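Local structure of tricorn protease (Thermoplasma acidophilum, 1K32) at residues Asn56-Phe61 with Arg65-Arg70; Asp110-Asp115 with Thr134-Val139; Leu120-Asp125 with Ile144-Leu149. The protein is a serine protease that probably cuts peptides released by the proteasome into shorter fragments, degrading them further. One frame throughout, in Å; residues are numbered along the deposited sequence.

Contact 1 of 3, residues Asn56-Phe61 with Arg65-Arg70; sequences NNARFF and RKIAIR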
# COMPACT_ATOMS: atom_id res chain seq x y z
N ASN A 56 60.04 -15.07 8.76
CA ASN A 56 60.51 -15.52 10.07
C ASN A 56 61.64 -16.55 9.96
O ASN A 56 62.26 -16.90 10.97
CB ASN A 56 59.35 -16.12 10.88
CG ASN A 56 59.01 -17.53 10.44
OD1 ASN A 56 59.28 -18.51 11.16
ND2 ASN A 56 58.44 -17.65 9.26
N ASN A 57 61.89 -17.04 8.75
CA ASN A 57 62.93 -18.03 8.53
C ASN A 57 63.49 -17.92 7.11
O ASN A 57 62.76 -17.62 6.18
CB ASN A 57 62.40 -19.45 8.77
CG ASN A 57 63.51 -20.48 8.92
OD1 ASN A 57 64.58 -20.17 9.43
ND2 ASN A 57 63.26 -21.72 8.48
N ALA A 58 64.79 -18.16 6.97
CA ALA A 58 65.46 -18.09 5.66
C ALA A 58 66.65 -19.03 5.75
O ALA A 58 67.45 -18.93 6.68
CB ALA A 58 65.94 -16.67 5.37
N ARG A 59 66.75 -19.93 4.78
CA ARG A 59 67.82 -20.93 4.75
C ARG A 59 68.59 -20.95 3.44
O ARG A 59 68.00 -21.05 2.37
CB ARG A 59 67.23 -22.33 4.98
CG ARG A 59 66.69 -22.59 6.39
CD ARG A 59 67.83 -22.60 7.40
NE ARG A 59 68.78 -23.68 7.14
CZ ARG A 59 68.53 -24.97 7.37
NH1 ARG A 59 69.44 -25.89 7.09
NH2 ARG A 59 67.37 -25.34 7.89
N PHE A 60 69.92 -20.88 3.55
CA PHE A 60 70.80 -20.95 2.39
C PHE A 60 70.74 -22.37 1.83
O PHE A 60 70.71 -23.33 2.60
CB PHE A 60 72.28 -20.74 2.77
CG PHE A 60 72.70 -19.29 2.94
CD1 PHE A 60 73.00 -18.79 4.20
CD2 PHE A 60 72.86 -18.47 1.84
CE1 PHE A 60 73.48 -17.48 4.36
CE2 PHE A 60 73.34 -17.16 1.98
CZ PHE A 60 73.65 -16.67 3.24
N PHE A 61 70.74 -22.52 0.51
CA PHE A 61 70.78 -23.85 -0.05
C PHE A 61 72.24 -24.25 0.17
O PHE A 61 73.10 -23.38 0.38
CB PHE A 61 70.47 -23.84 -1.55
CG PHE A 61 69.01 -24.02 -1.86
CD1 PHE A 61 68.09 -23.02 -1.57
CD2 PHE A 61 68.56 -25.21 -2.44
CE1 PHE A 61 66.73 -23.20 -1.86
CE2 PHE A 61 67.21 -25.39 -2.73
CZ PHE A 61 66.30 -24.38 -2.44
N ARG A 65 73.94 -20.46 -2.97
CA ARG A 65 73.51 -19.69 -4.13
C ARG A 65 72.05 -19.22 -4.02
O ARG A 65 71.73 -18.06 -4.27
CB ARG A 65 73.67 -20.53 -5.40
CG ARG A 65 75.05 -21.17 -5.58
CD ARG A 65 75.94 -20.36 -6.51
NE ARG A 65 75.38 -20.26 -7.85
CZ ARG A 65 75.84 -19.44 -8.79
NH1 ARG A 65 75.27 -19.40 -9.99
NH2 ARG A 65 76.86 -18.64 -8.52
N LYS A 66 71.17 -20.13 -3.65
CA LYS A 66 69.76 -19.81 -3.51
C LYS A 66 69.38 -19.79 -2.03
O LYS A 66 70.07 -20.38 -1.18
CB LYS A 66 68.91 -20.85 -4.25
CG LYS A 66 67.44 -20.48 -4.39
CD LYS A 66 66.60 -21.63 -4.92
CE LYS A 66 67.00 -22.02 -6.32
NZ LYS A 66 66.20 -23.18 -6.79
N ILE A 67 68.28 -19.11 -1.71
CA ILE A 67 67.81 -19.04 -0.34
C ILE A 67 66.33 -19.39 -0.26
O ILE A 67 65.51 -18.84 -1.00
CB ILE A 67 68.01 -17.61 0.24
CG1 ILE A 67 69.51 -17.27 0.27
CG2 ILE A 67 67.40 -17.52 1.65
CD1 ILE A 67 69.78 -15.84 0.66
N ALA A 68 65.99 -20.33 0.62
CA ALA A 68 64.60 -20.73 0.80
C ALA A 68 64.01 -19.83 1.89
O ALA A 68 64.64 -19.61 2.93
CB ALA A 68 64.52 -22.19 1.19
N ILE A 69 62.82 -19.31 1.65
CA ILE A 69 62.21 -18.37 2.59
C ILE A 69 60.78 -18.67 3.02
O ILE A 69 59.93 -19.03 2.19
CB ILE A 69 62.22 -16.95 1.98
CG1 ILE A 69 63.64 -16.56 1.58
CG2 ILE A 69 61.64 -15.95 2.97
CD1 ILE A 69 63.73 -15.27 0.77
N ARG A 70 60.51 -18.52 4.32
CA ARG A 70 59.16 -18.71 4.85
C ARG A 70 58.56 -17.33 5.14
O ARG A 70 59.13 -16.53 5.89
CB ARG A 70 59.15 -19.55 6.14
CG ARG A 70 57.73 -19.78 6.68
CD ARG A 70 57.67 -20.66 7.92
NE ARG A 70 56.30 -20.98 8.37
CZ ARG A 70 55.51 -20.15 9.07
NH1 ARG A 70 54.30 -20.53 9.44
NH2 ARG A 70 55.93 -18.95 9.41
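Asn-56 opens the pairing with a weak bond from its N to Arg-70 O, and next to it Asn-57 O accepts Arg-70 N. Ala-58 makes no conventional bond across; its CA-H instead points at Ala-68 O, and its CB packs near Ile-67 CG2. Arg-59 forms a classic hydrogen-bonded antiparallel pair with Ala-68: Arg-59 N to Ala-68 O measures 2.8 Å, and the return bond is equally short. Phe-60 and Ile-67 follow as a non-hydrogen-bonded pair, side by side, with ring atom CD2 3.9 Å from Ile-67 CG1. Phe-61 N closes the series at 2.8 Å from Lys-66 O. The Lys-66 chain, extended to CD with CG anti to the backbone N (chi1 -170°), lies over one face of the Phe-61 ring, CD 3.4 Å from CE1. Its bend at chi3 leaves NZ 5.0 Å from the ring centroid, an off-centre cation-pi contact. Replacing Phe-61 by an alanine would probably leave the Lys-66 chain without its flat support and open a gap beside Ala-68 CB. In this hairpin of strands 54-60 and 66-73, Ala-58, Phe-60 and Ile-67 pack on strand 26-31, while Arg-59, Ala-68 and Arg-70 meet strand 110-114 on the opposite face; strand 79-86 continues the sheet beyond 66-73.

Contact 2 of 3, residues Asp110-Asp115 with Thr134-Val139; sequences DVAGFD and TCLYRV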
# COMPACT_ATOMS: atom_id res chain seq x y z
N ASP A 110 57.40 -25.05 6.59
CA ASP A 110 58.70 -24.41 6.66
C ASP A 110 59.77 -25.28 6.01
O ASP A 110 59.48 -26.38 5.52
CB ASP A 110 59.05 -24.19 8.13
CG ASP A 110 60.12 -23.13 8.34
OD1 ASP A 110 60.37 -22.78 9.52
OD2 ASP A 110 60.71 -22.66 7.36
N VAL A 111 60.99 -24.77 5.98
CA VAL A 111 62.13 -25.51 5.44
C VAL A 111 62.52 -26.48 6.54
O VAL A 111 62.59 -26.10 7.70
CB VAL A 111 63.31 -24.57 5.16
CG1 VAL A 111 64.55 -25.38 4.84
CG2 VAL A 111 62.96 -23.63 4.01
N ALA A 112 62.74 -27.74 6.18
CA ALA A 112 63.11 -28.75 7.18
C ALA A 112 64.58 -29.13 7.08
O ALA A 112 65.19 -29.55 8.08
CB ALA A 112 62.24 -29.98 7.00
N GLY A 113 65.15 -28.98 5.89
CA GLY A 113 66.54 -29.32 5.67
C GLY A 113 66.83 -29.53 4.19
O GLY A 113 65.98 -29.26 3.33
N PHE A 114 68.04 -30.00 3.89
CA PHE A 114 68.43 -30.26 2.52
C PHE A 114 69.09 -31.63 2.44
O PHE A 114 69.93 -31.97 3.28
CB PHE A 114 69.40 -29.19 2.02
CG PHE A 114 68.87 -27.80 2.12
CD1 PHE A 114 69.02 -27.07 3.30
CD2 PHE A 114 68.22 -27.20 1.04
CE1 PHE A 114 68.53 -25.77 3.41
CE2 PHE A 114 67.72 -25.91 1.14
CZ PHE A 114 67.87 -25.19 2.34
N ASP A 115 68.70 -32.42 1.45
CA ASP A 115 69.25 -33.75 1.31
C ASP A 115 70.66 -33.67 0.73
O ASP A 115 71.13 -32.59 0.35
CB ASP A 115 68.32 -34.63 0.45
CG ASP A 115 68.31 -34.26 -1.02
OD1 ASP A 115 67.34 -34.64 -1.71
OD2 ASP A 115 69.26 -33.61 -1.49
N THR A 134 53.10 -32.39 10.51
CA THR A 134 53.92 -31.61 9.59
C THR A 134 54.86 -32.60 8.93
O THR A 134 55.99 -32.79 9.38
CB THR A 134 54.70 -30.52 10.32
OG1 THR A 134 55.45 -31.10 11.40
CG2 THR A 134 53.74 -29.48 10.89
N CYS A 135 54.37 -33.23 7.87
CA CYS A 135 55.12 -34.24 7.14
C CYS A 135 56.23 -33.68 6.28
O CYS A 135 56.20 -32.52 5.90
CB CYS A 135 54.14 -35.06 6.28
SG CYS A 135 52.94 -35.96 7.29
N LEU A 136 57.22 -34.52 5.97
CA LEU A 136 58.37 -34.14 5.14
C LEU A 136 58.17 -34.48 3.67
O LEU A 136 57.69 -35.56 3.33
CB LEU A 136 59.63 -34.84 5.63
CG LEU A 136 60.05 -34.53 7.07
CD1 LEU A 136 61.28 -35.33 7.43
CD2 LEU A 136 60.30 -33.03 7.22
N TYR A 137 58.56 -33.55 2.80
CA TYR A 137 58.46 -33.75 1.36
C TYR A 137 59.70 -33.18 0.67
O TYR A 137 60.22 -32.14 1.08
CB TYR A 137 57.23 -33.01 0.79
CG TYR A 137 55.90 -33.40 1.39
CD1 TYR A 137 55.05 -34.28 0.72
CD2 TYR A 137 55.49 -32.88 2.62
CE1 TYR A 137 53.81 -34.62 1.26
CE2 TYR A 137 54.25 -33.21 3.17
CZ TYR A 137 53.42 -34.08 2.47
OH TYR A 137 52.19 -34.39 2.99
N ARG A 138 60.18 -33.87 -0.36
CA ARG A 138 61.31 -33.35 -1.12
C ARG A 138 60.65 -32.50 -2.19
O ARG A 138 59.70 -32.95 -2.83
CB ARG A 138 62.11 -34.46 -1.79
CG ARG A 138 63.18 -33.90 -2.71
CD ARG A 138 64.16 -34.94 -3.24
NE ARG A 138 63.52 -35.94 -4.09
CZ ARG A 138 63.04 -37.09 -3.64
NH1 ARG A 138 62.46 -37.95 -4.47
NH2 ARG A 138 63.16 -37.39 -2.36
N VAL A 139 61.14 -31.28 -2.39
CA VAL A 139 60.55 -30.40 -3.39
C VAL A 139 61.19 -30.63 -4.75
O VAL A 139 62.41 -30.78 -4.87
CB VAL A 139 60.71 -28.92 -3.00
CG1 VAL A 139 60.02 -28.04 -4.04
CG2 VAL A 139 60.12 -28.68 -1.60
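Asp-115 presents one carboxylate oxygen to its own turn and the other to Arg-138. OD2 accepts a hydrogen bond from Asn-119 N and weak ones from Asp-117 N and Gly-118 N, a grip that fixes the rotation of the carboxylate at the turn into strand 120-124. OD1 is thereby placed beside the arginine, 3.5 Å from Arg-138 CD, so the carboxylate touches the chain rather than the guanidinium. Arg-138 leaves its strand with CG anti to the backbone N (chi1 173°) and bends at chi3, and its NE remains 4.7 Å from Asp-115 OD1. The two flat groups are turned 34° apart and their charged atoms do not meet; any attraction between them is likely to be of longer range.

The second touching point is apolar. Ala-112 CB points toward the other strand and meets the CD2 branch of Leu-136 at 3.6 Å, a close methyl-to-methyl contact made over the top of the strand between them. Ala-112 is part of a classic beta bulge, in which it and Gly-113 both face Ile-121. The backbone of Gly-113 takes up angles at which a side chain would be pressed against the carbonyl oxygen of Ala-112.

Strands 110-114 and 135-140 are therefore not direct partners: strand 120-124 runs between them and pairs with both. Strand 145-148 flanks the far side of 135-140, and strand 66-73 packs Ala-68 against Val-111.

Contact 3 of 3, residues Leu120-Asp125 with Ile144-Leu149; sequences LIISTD and INFVPL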
# COMPACT_ATOMS: atom_id res chain seq x y z
N LEU A 120 65.73 -29.23 -1.64
CA LEU A 120 64.98 -28.70 -0.51
C LEU A 120 63.99 -29.73 0.05
O LEU A 120 63.27 -30.38 -0.70
CB LEU A 120 64.21 -27.46 -0.93
CG LEU A 120 63.25 -26.87 0.11
CD1 LEU A 120 64.03 -26.47 1.35
CD2 LEU A 120 62.53 -25.66 -0.49
N ILE A 121 63.99 -29.87 1.37
CA ILE A 121 63.04 -30.74 2.06
C ILE A 121 62.21 -29.79 2.90
O ILE A 121 62.76 -28.97 3.64
CB ILE A 121 63.72 -31.75 3.02
CG1 ILE A 121 64.74 -32.61 2.27
CG2 ILE A 121 62.63 -32.64 3.65
CD1 ILE A 121 64.13 -33.41 1.13
N ILE A 122 60.89 -29.89 2.77
CA ILE A 122 60.01 -29.03 3.53
C ILE A 122 59.19 -29.82 4.51
O ILE A 122 59.03 -31.03 4.36
CB ILE A 122 59.03 -28.22 2.63
CG1 ILE A 122 58.16 -29.16 1.80
CG2 ILE A 122 59.81 -27.26 1.75
CD1 ILE A 122 57.10 -28.41 0.96
N SER A 123 58.70 -29.12 5.52
CA SER A 123 57.88 -29.73 6.55
C SER A 123 56.54 -29.03 6.48
O SER A 123 56.49 -27.81 6.52
CB SER A 123 58.51 -29.52 7.91
OG SER A 123 57.62 -29.90 8.92
N THR A 124 55.46 -29.79 6.35
CA THR A 124 54.14 -29.17 6.28
C THR A 124 52.96 -30.10 6.56
O THR A 124 52.99 -31.30 6.25
CB THR A 124 53.92 -28.48 4.90
OG1 THR A 124 52.64 -27.84 4.90
CG2 THR A 124 53.96 -29.49 3.76
N ASP A 125 51.92 -29.51 7.14
CA ASP A 125 50.70 -30.22 7.48
C ASP A 125 49.62 -29.86 6.48
O ASP A 125 48.48 -30.32 6.58
CB ASP A 125 50.24 -29.80 8.88
CG ASP A 125 50.03 -28.30 8.98
OD1 ASP A 125 50.99 -27.54 8.76
OD2 ASP A 125 48.90 -27.89 9.28
N ILE A 144 56.57 -27.92 -8.46
CA ILE A 144 55.67 -28.59 -9.41
C ILE A 144 55.17 -29.90 -8.82
O ILE A 144 54.04 -30.32 -9.05
CB ILE A 144 56.39 -28.93 -10.76
CG1 ILE A 144 56.81 -27.65 -11.49
CG2 ILE A 144 55.45 -29.78 -11.66
CD1 ILE A 144 55.66 -26.81 -12.05
N ASN A 145 56.03 -30.54 -8.03
CA ASN A 145 55.70 -31.82 -7.43
C ASN A 145 56.33 -31.96 -6.04
O ASN A 145 57.40 -31.41 -5.78
CB ASN A 145 56.18 -32.95 -8.35
CG ASN A 145 55.82 -34.34 -7.84
OD1 ASN A 145 54.64 -34.67 -7.67
ND2 ASN A 145 56.84 -35.16 -7.60
N PHE A 146 55.67 -32.69 -5.16
CA PHE A 146 56.20 -32.89 -3.81
C PHE A 146 56.23 -34.39 -3.55
O PHE A 146 55.22 -35.08 -3.73
CB PHE A 146 55.35 -32.20 -2.75
CG PHE A 146 55.26 -30.71 -2.93
CD1 PHE A 146 54.37 -30.16 -3.85
CD2 PHE A 146 56.10 -29.86 -2.21
CE1 PHE A 146 54.33 -28.78 -4.05
CE2 PHE A 146 56.07 -28.49 -2.41
CZ PHE A 146 55.18 -27.94 -3.32
N VAL A 147 57.39 -34.87 -3.14
CA VAL A 147 57.57 -36.28 -2.87
C VAL A 147 57.69 -36.50 -1.37
O VAL A 147 58.63 -36.03 -0.74
CB VAL A 147 58.87 -36.81 -3.54
CG1 VAL A 147 59.01 -38.28 -3.28
CG2 VAL A 147 58.84 -36.50 -5.06
N PRO A 148 56.73 -37.23 -0.78
CA PRO A 148 56.72 -37.51 0.66
C PRO A 148 57.84 -38.46 1.05
O PRO A 148 58.13 -39.43 0.35
CB PRO A 148 55.33 -38.10 0.88
CG PRO A 148 55.08 -38.84 -0.39
CD PRO A 148 55.57 -37.86 -1.45
N LEU A 149 58.50 -38.18 2.17
CA LEU A 149 59.58 -39.05 2.63
C LEU A 149 59.00 -40.13 3.52
O LEU A 149 59.66 -41.12 3.78
CB LEU A 149 60.63 -38.23 3.39
CG LEU A 149 61.23 -37.06 2.60
CD1 LEU A 149 62.49 -36.59 3.31
CD2 LEU A 149 61.57 -37.49 1.16
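The ring of Phe-146 receives the methyl CD1 of Ile-122 obliquely, at 3.5 Å from CE2 and 3.6 Å from CD2, so the methyl sits against one bond of the ring. The two side chains cross at about a right angle. Other aromatic groups surround the same ring: Tyr-796 meets it edge to face, and the ring of Phe-98 approaches with its plane at about 50°.

Ile-122 reaches this far because CG1 stands between the backbone N and the carbonyl carbon (chi1 59°), and CD1 then continues outward in an extended chain. Without that reach the contact would be hard to make, since the CA atoms of Ile-122 and Phe-146 are 9.1 Å apart.

A second, looser meeting lies on the other face of the sheet. There Leu-149 uses CD1 alone, which lies 4.0 Å from Ile-121 CG2 and 4.2 Å from Ile-121 CD1, so that one leucine methyl rests against two ends of the isoleucine. Their CA atoms are 9.0 Å apart, and here too the side chains span the distance. No hydrogen bond joins the two segments; both meetings are apolar.

Contacts of this kind link alternate strands of a blade. Strand 135-140 runs between 120-124 and 145-148, and the side chains close over it from both faces. The outermost strand also abuts the PDZ domain, where Asn-145 OD1 accepts a bond from Leu-745 N. The arrangement is that of a four-stranded antiparallel blade of a beta propeller.

Overall arrangement
Along the chain, contact 1 closes before the other two begin, whereas contacts 2 and 3 interleave, their segments alternating through one meander. Accordingly the centres of contacts 2 and 3 are only about 5 Å apart, against about 12 Å and 15 Å from contact 1 to each. Contacts 2 and 3 share the sheet of strands 110-114, 120-124, 135-140 and 145-148, while contact 1 belongs to the preceding sheet; together they sample two successive blades of the N-terminal propeller. The blades are joined directly, by Asn-57 ND2 with Asp-110 OD2 and by Phe-61 packed against Leu-120. Pairing within a blade and packing between blades thus combine to build the propeller wall.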